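Local atomic coordinates of reticulocyte binding protein (Streptococcus agalactiae COH1, PDB entry 3FAW), a protein that probably hydrolyses the alpha-1,6 branch linkages of pullulan and related alpha-glucans as a secreted, cell-wall-anchored pullulanase of group B Streptococcus. Residues A[466-471]-A[504-509]; A[424-429]-A[459-464]. All blocks are in the same frame, centred on the assembly; numbering follows the deposited sequence.

Contact 1 (A[466-471]-A[504-509]); sequences AIELAY and QDWMKS. With CA (calcium ion), chain E.
On the loop side a single residue, W506, supplies nearly all of this contact, and I467 and E468 of the helix receive it. The backbones stand well apart, 10.6 Å between E468 CA and W506 CA, the side chains fill the distance, and no hydrogen bond joins the two segments. The setting is the catalytic (beta/alpha)8 barrel of the pullulanase, where helix 464-477 meets the loop that leads from strand 482-485 to strand 513-516. With CG anti to the backbone N (chi1 179°), the indole extends toward the helix, and its six-membered ring ends there. I467 reaches that ring obliquely, CG2 lying 3.9 Å from W506 CH2 in an apolar contact. E468 comes instead to the ring edge, near its plane, with CG 3.6 Å from W506 CZ2. The glutamate chain is bent at chi2 (-75°), and its carboxylate plane is turned 71° from the indole; OE2 is hydrogen-bonded to T510 OG1. T510 also binds calcium through its backbone O, so E468 holds the side chain of a metal ligand. V513 of the neighbouring barrel strand touches both I467 and W506. Next to the tryptophan, M507 turns its carbonyl to the calcium ion, which T510, D511, D561 and D565 also bind; M507 O lies 2.2 Å from the metal, and water 1 is a further ligand at 2.4 Å from it.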
loop_
_atom_site.group_PDB
_atom_site.type_symbol
_atom_site.label_atom_id
_atom_site.label_comp_id
_atom_site.label_asym_id
_atom_site.label_seq_id
_atom_site.Cartn_x
_atom_site.Cartn_y
_atom_site.Cartn_z
ATOM N N ALA A 466 6.993 8.124 12.283
ATOM C CA ALA A 466 5.797 8.631 11.595
ATOM C C ALA A 466 4.685 7.576 11.515
ATOM O O ALA A 466 3.509 7.886 11.710
ATOM C CB ALA A 466 6.158 9.135 10.195
ATOM N N ILE A 467 5.063 6.333 11.239
ATOM C CA ILE A 467 4.092 5.241 11.129
ATOM C C ILE A 467 3.567 4.842 12.514
ATOM O O ILE A 467 2.379 4.524 12.663
ATOM C CB ILE A 467 4.681 4.006 10.400
ATOM C CG1 ILE A 467 5.297 4.405 9.051
ATOM C CG2 ILE A 467 3.602 2.951 10.176
ATOM C CD1 ILE A 467 4.330 5.105 8.095
ATOM N N GLU A 468 4.450 4.861 13.516
ATOM C CA GLU A 468 4.047 4.684 14.917
ATOM C C GLU A 468 2.966 5.686 15.300
ATOM O O GLU A 468 1.934 5.318 15.860
ATOM C CB GLU A 468 5.241 4.872 15.865
ATOM C CG GLU A 468 5.989 3.595 16.233
ATOM C CD GLU A 468 5.242 2.714 17.234
ATOM O OE1 GLU A 468 4.081 3.026 17.574
ATOM O OE2 GLU A 468 5.826 1.703 17.680
ATOM N N LEU A 469 3.223 6.957 15.003
ATOM C CA LEU A 469 2.290 8.035 15.327
ATOM C C LEU A 469 0.969 7.868 14.578
ATOM O O LEU A 469 -0.100 8.046 15.159
ATOM C CB LEU A 469 2.907 9.401 15.006
ATOM C CG LEU A 469 2.118 10.648 15.416
ATOM C CD1 LEU A 469 1.930 10.688 16.932
ATOM C CD2 LEU A 469 2.819 11.911 14.934
ATOM N N ALA A 470 1.049 7.535 13.294
ATOM C CA ALA A 470 -0.148 7.280 12.488
ATOM C C ALA A 470 -1.001 6.166 13.101
ATOM O O ALA A 470 -2.229 6.259 13.122
ATOM C CB ALA A 470 0.233 6.930 11.052
ATOM N N TYR A 471 -0.339 5.124 13.601
ATOM C CA TYR A 471 -1.018 4.001 14.248
ATOM C C TYR A 471 -1.664 4.436 15.564
ATOM O O TYR A 471 -2.821 4.109 15.832
ATOM C CB TYR A 471 -0.040 2.851 14.499
ATOM C CG TYR A 471 -0.649 1.661 15.212
ATOM C CD1 TYR A 471 -1.373 0.700 14.512
ATOM C CD2 TYR A 471 -0.495 1.493 16.587
ATOM C CE1 TYR A 471 -1.931 -0.391 15.160
ATOM C CE2 TYR A 471 -1.051 0.403 17.245
ATOM C CZ TYR A 471 -1.766 -0.534 16.524
ATOM O OH TYR A 471 -2.315 -1.614 17.166
ATOM N N GLN A 504 11.024 -4.435 7.892
ATOM C CA GLN A 504 10.951 -5.758 8.535
ATOM C C GLN A 504 11.763 -5.878 9.825
ATOM O O GLN A 504 11.401 -6.648 10.717
ATOM C CB GLN A 504 11.371 -6.856 7.542
ATOM C CG GLN A 504 10.257 -7.299 6.596
ATOM C CD GLN A 504 10.731 -8.272 5.529
ATOM O OE1 GLN A 504 11.920 -8.343 5.210
ATOM N NE2 GLN A 504 9.794 -9.027 4.963
ATOM N N ASP A 505 12.851 -5.116 9.929
ATOM C CA ASP A 505 13.683 -5.108 11.145
ATOM C C ASP A 505 13.066 -4.317 12.300
ATOM O O ASP A 505 13.507 -4.434 13.439
ATOM C CB ASP A 505 15.077 -4.570 10.825
ATOM C CG ASP A 505 15.816 -5.440 9.830
ATOM O OD1 ASP A 505 15.650 -6.679 9.894
ATOM O OD2 ASP A 505 16.553 -4.892 8.988
ATOM N N TRP A 506 12.048 -3.518 11.993
ATOM C CA TRP A 506 11.257 -2.795 12.996
ATOM C C TRP A 506 10.342 -3.725 13.803
ATOM O O TRP A 506 9.919 -3.379 14.909
ATOM C CB TRP A 506 10.428 -1.717 12.282
ATOM C CG TRP A 506 9.522 -0.885 13.138
ATOM C CD1 TRP A 506 9.763 -0.420 14.401
ATOM C CD2 TRP A 506 8.240 -0.372 12.762
ATOM N NE1 TRP A 506 8.695 0.324 14.843
ATOM C CE2 TRP A 506 7.750 0.374 13.852
ATOM C CE3 TRP A 506 7.450 -0.487 11.612
ATOM C CZ2 TRP A 506 6.506 1.003 13.825
ATOM C CZ3 TRP A 506 6.219 0.142 11.587
ATOM C CH2 TRP A 506 5.759 0.877 12.687
ATOM N N MET A 507 10.052 -4.906 13.260
ATOM C CA MET A 507 9.098 -5.830 13.883
ATOM C C MET A 507 9.545 -6.335 15.259
ATOM O O MET A 507 8.707 -6.611 16.108
ATOM C CB MET A 507 8.799 -7.017 12.953
ATOM C CG MET A 507 8.060 -6.659 11.659
ATOM S SD MET A 507 6.467 -5.825 11.876
ATOM C CE MET A 507 7.025 -4.120 11.904
ATOM N N LYS A 508 10.855 -6.427 15.493
ATOM C CA LYS A 508 11.368 -6.845 16.805
ATOM C C LYS A 508 11.248 -5.784 17.914
ATOM O O LYS A 508 11.507 -6.103 19.075
ATOM C CB LYS A 508 12.830 -7.305 16.699
ATOM C CG LYS A 508 13.839 -6.186 16.483
ATOM C CD LYS A 508 15.231 -6.738 16.220
ATOM C CE LYS A 508 16.218 -5.624 15.887
ATOM N NZ LYS A 508 16.329 -4.610 16.978
ATOM N N SER A 509 10.867 -4.548 17.562
ATOM C CA SER A 509 10.775 -3.435 18.517
ATOM C C SER A 509 9.391 -2.775 18.535
ATOM O O SER A 509 9.229 -1.678 19.078
ATOM C CB SER A 509 11.827 -2.372 18.180
ATOM O OG SER A 509 13.130 -2.923 18.142
HETATM CA CA CA E . 6.943 -7.326 17.243
HETATM O O HOH W 1 7.984 -6.273 19.140
#

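Contact 2 (A[424-429]-A[459-464])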
loop_
_atom_site.group_PDB
_atom_site.type_symbol
_atom_site.label_atom_id
_atom_site.label_comp_id
_atom_site.label_asym_id
_atom_site.label_seq_id
_atom_site.Cartn_x
_atom_site.Cartn_y
_atom_site.Cartn_z
ATOM N N GLY A 424 8.508 11.033 -9.286
ATOM C CA GLY A 424 8.026 12.101 -8.401
ATOM C C GLY A 424 8.864 12.255 -7.145
ATOM O O GLY A 424 9.987 11.757 -7.073
ATOM N N GLY A 425 8.307 12.944 -6.149
ATOM C CA GLY A 425 9.046 13.299 -4.931
ATOM C C GLY A 425 8.891 12.330 -3.770
ATOM O O GLY A 425 7.808 11.791 -3.547
ATOM N N ARG A 426 9.983 12.117 -3.032
ATOM C CA ARG A 426 9.984 11.302 -1.809
ATOM C C ARG A 426 9.532 12.125 -0.599
ATOM O O ARG A 426 10.307 12.908 -0.063
ATOM C CB ARG A 426 11.393 10.780 -1.503
ATOM C CG ARG A 426 12.007 9.819 -2.512
ATOM C CD ARG A 426 13.380 9.393 -1.998
ATOM N NE ARG A 426 14.122 8.513 -2.901
ATOM C CZ ARG A 426 13.873 7.214 -3.070
ATOM N NH1 ARG A 426 12.875 6.620 -2.420
ATOM N NH2 ARG A 426 14.622 6.502 -3.903
ATOM N N LEU A 427 8.296 11.924 -0.153
ATOM C CA LEU A 427 7.765 12.647 1.005
ATOM C C LEU A 427 8.597 12.355 2.260
ATOM O O LEU A 427 8.693 11.208 2.696
ATOM C CB LEU A 427 6.293 12.281 1.229
ATOM C CG LEU A 427 5.469 13.138 2.194
ATOM C CD1 LEU A 427 5.335 14.575 1.701
ATOM C CD2 LEU A 427 4.088 12.512 2.408
ATOM N N GLY A 428 9.201 13.401 2.825
ATOM C CA GLY A 428 10.112 13.269 3.966
ATOM C C GLY A 428 9.378 13.318 5.287
ATOM O O GLY A 428 9.300 14.371 5.922
ATOM N N THR A 429 8.851 12.172 5.715
ATOM C CA THR A 429 7.903 12.137 6.835
ATOM C C THR A 429 8.534 12.299 8.221
ATOM O O THR A 429 7.836 12.194 9.223
ATOM C CB THR A 429 7.029 10.858 6.797
ATOM O OG1 THR A 429 7.868 9.699 6.750
ATOM C CG2 THR A 429 6.094 10.885 5.578
ATOM N N MET A 459 6.439 0.789 2.846
ATOM C CA MET A 459 6.493 1.323 4.206
ATOM C C MET A 459 7.937 1.535 4.674
ATOM O O MET A 459 8.206 2.400 5.505
ATOM C CB MET A 459 5.755 0.386 5.168
ATOM C CG MET A 459 5.407 1.012 6.506
ATOM S SD MET A 459 4.256 0.006 7.467
ATOM C CE MET A 459 5.234 -1.480 7.694
ATOM N N GLY A 460 8.857 0.742 4.124
ATOM C CA GLY A 460 10.280 0.828 4.450
ATOM C C GLY A 460 10.982 2.109 4.025
ATOM O O GLY A 460 12.100 2.369 4.461
ATOM N N ASP A 461 10.339 2.897 3.165
ATOM C CA ASP A 461 10.818 4.241 2.831
ATOM C C ASP A 461 10.636 5.224 3.985
ATOM O O ASP A 461 11.317 6.250 4.043
ATOM C CB ASP A 461 10.071 4.796 1.603
ATOM C CG ASP A 461 10.641 4.303 0.290
ATOM O OD1 ASP A 461 11.395 3.310 0.289
ATOM O OD2 ASP A 461 10.324 4.914 -0.755
ATOM N N HIS A 462 9.706 4.918 4.890
ATOM C CA HIS A 462 9.351 5.825 5.973
ATOM C C HIS A 462 10.103 5.548 7.260
ATOM O O HIS A 462 10.497 4.418 7.541
ATOM C CB HIS A 462 7.849 5.755 6.246
ATOM C CG HIS A 462 7.022 6.301 5.128
ATOM N ND1 HIS A 462 6.806 7.576 4.726
ATOM C CD2 HIS A 462 6.325 5.497 4.252
ATOM C CE1 HIS A 462 5.984 7.521 3.629
ATOM N NE2 HIS A 462 5.711 6.256 3.362
ATOM N N ASP A 463 10.297 6.611 8.033
ATOM C CA ASP A 463 10.757 6.505 9.404
ATOM C C ASP A 463 9.694 5.803 10.246
ATOM O O ASP A 463 8.489 6.012 10.053
ATOM C CB ASP A 463 11.068 7.896 9.986
ATOM C CG ASP A 463 9.881 8.849 9.909
ATOM O OD1 ASP A 463 9.504 9.235 8.786
ATOM O OD2 ASP A 463 9.330 9.214 10.967
ATOM N N ALA A 464 10.149 4.973 11.179
ATOM C CA ALA A 464 9.260 4.237 12.075
ATOM C C ALA A 464 8.412 5.166 12.950
ATOM O O ALA A 464 7.267 4.844 13.265
ATOM C CB ALA A 464 10.069 3.280 12.947
HETATM O O HOH W 2 11.633 7.609 0.362
HETATM O O HOH W 3 13.125 3.637 -1.878
#
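T429 holds OG1 between its backbone N and carbonyl carbon (chi1 55°), and D463 sets its carboxylate in the same way, which brings the hydroxyl and D463 OD1 together. The resulting bond, T429 OG1 to D463 OD1, is 2.7 Å long and meets the acceptor nearly along its C-O axis. The same hydroxyl accepts from H462: ND1 lies 3.1 Å from T429 OG1, which sits only 8° out of the imidazole plane. Taking one bond from ND1 and giving one to OD1, the hydroxyl should restrain rotation of the ring. At the other end R426, extended from CG to NE, forms a salt bridge at the long distance of 3.5 Å between NH1 and D461 OD2. The oxygen is at the guanidinium edge, but the two planes are 64° apart, and waters 2 and 3 bridge the groups, the bond of water 2 to OD2 being weak. D461 OD1 is also hydrogen-bonded to T490 OG1. D463 is the N-cap of helix 464-477, its OD2 accepting from A466 N and pairing with R435 of helix 432-449. The 459-464 loop after barrel strand 453-456 here meets segment 424-429, which leads from strand 424-425 toward helix 432-449.

Overall arrangement
Both contacts are largely buried and meet on helix 464-477 of the barrel: contact 2 secures its N-terminal end, and contact 1 packs against the flank of its first turn. Their centres lie about 13 Å apart, and they touch directly, A466 CB approaching T429 O at 3.6 Å and W506 NE1 approaching A464 CB at 3.8 Å. The chemistry diverges with position. Contact 2, between loops around the helix start, buries 210 Å² and relies on directed hydrogen bonds and a water-assisted ion pair. Contact 1, between the helix flank and a calcium-binding loop, buries 144 Å² through van der Waals packing, with metal coordination confined to the loop side.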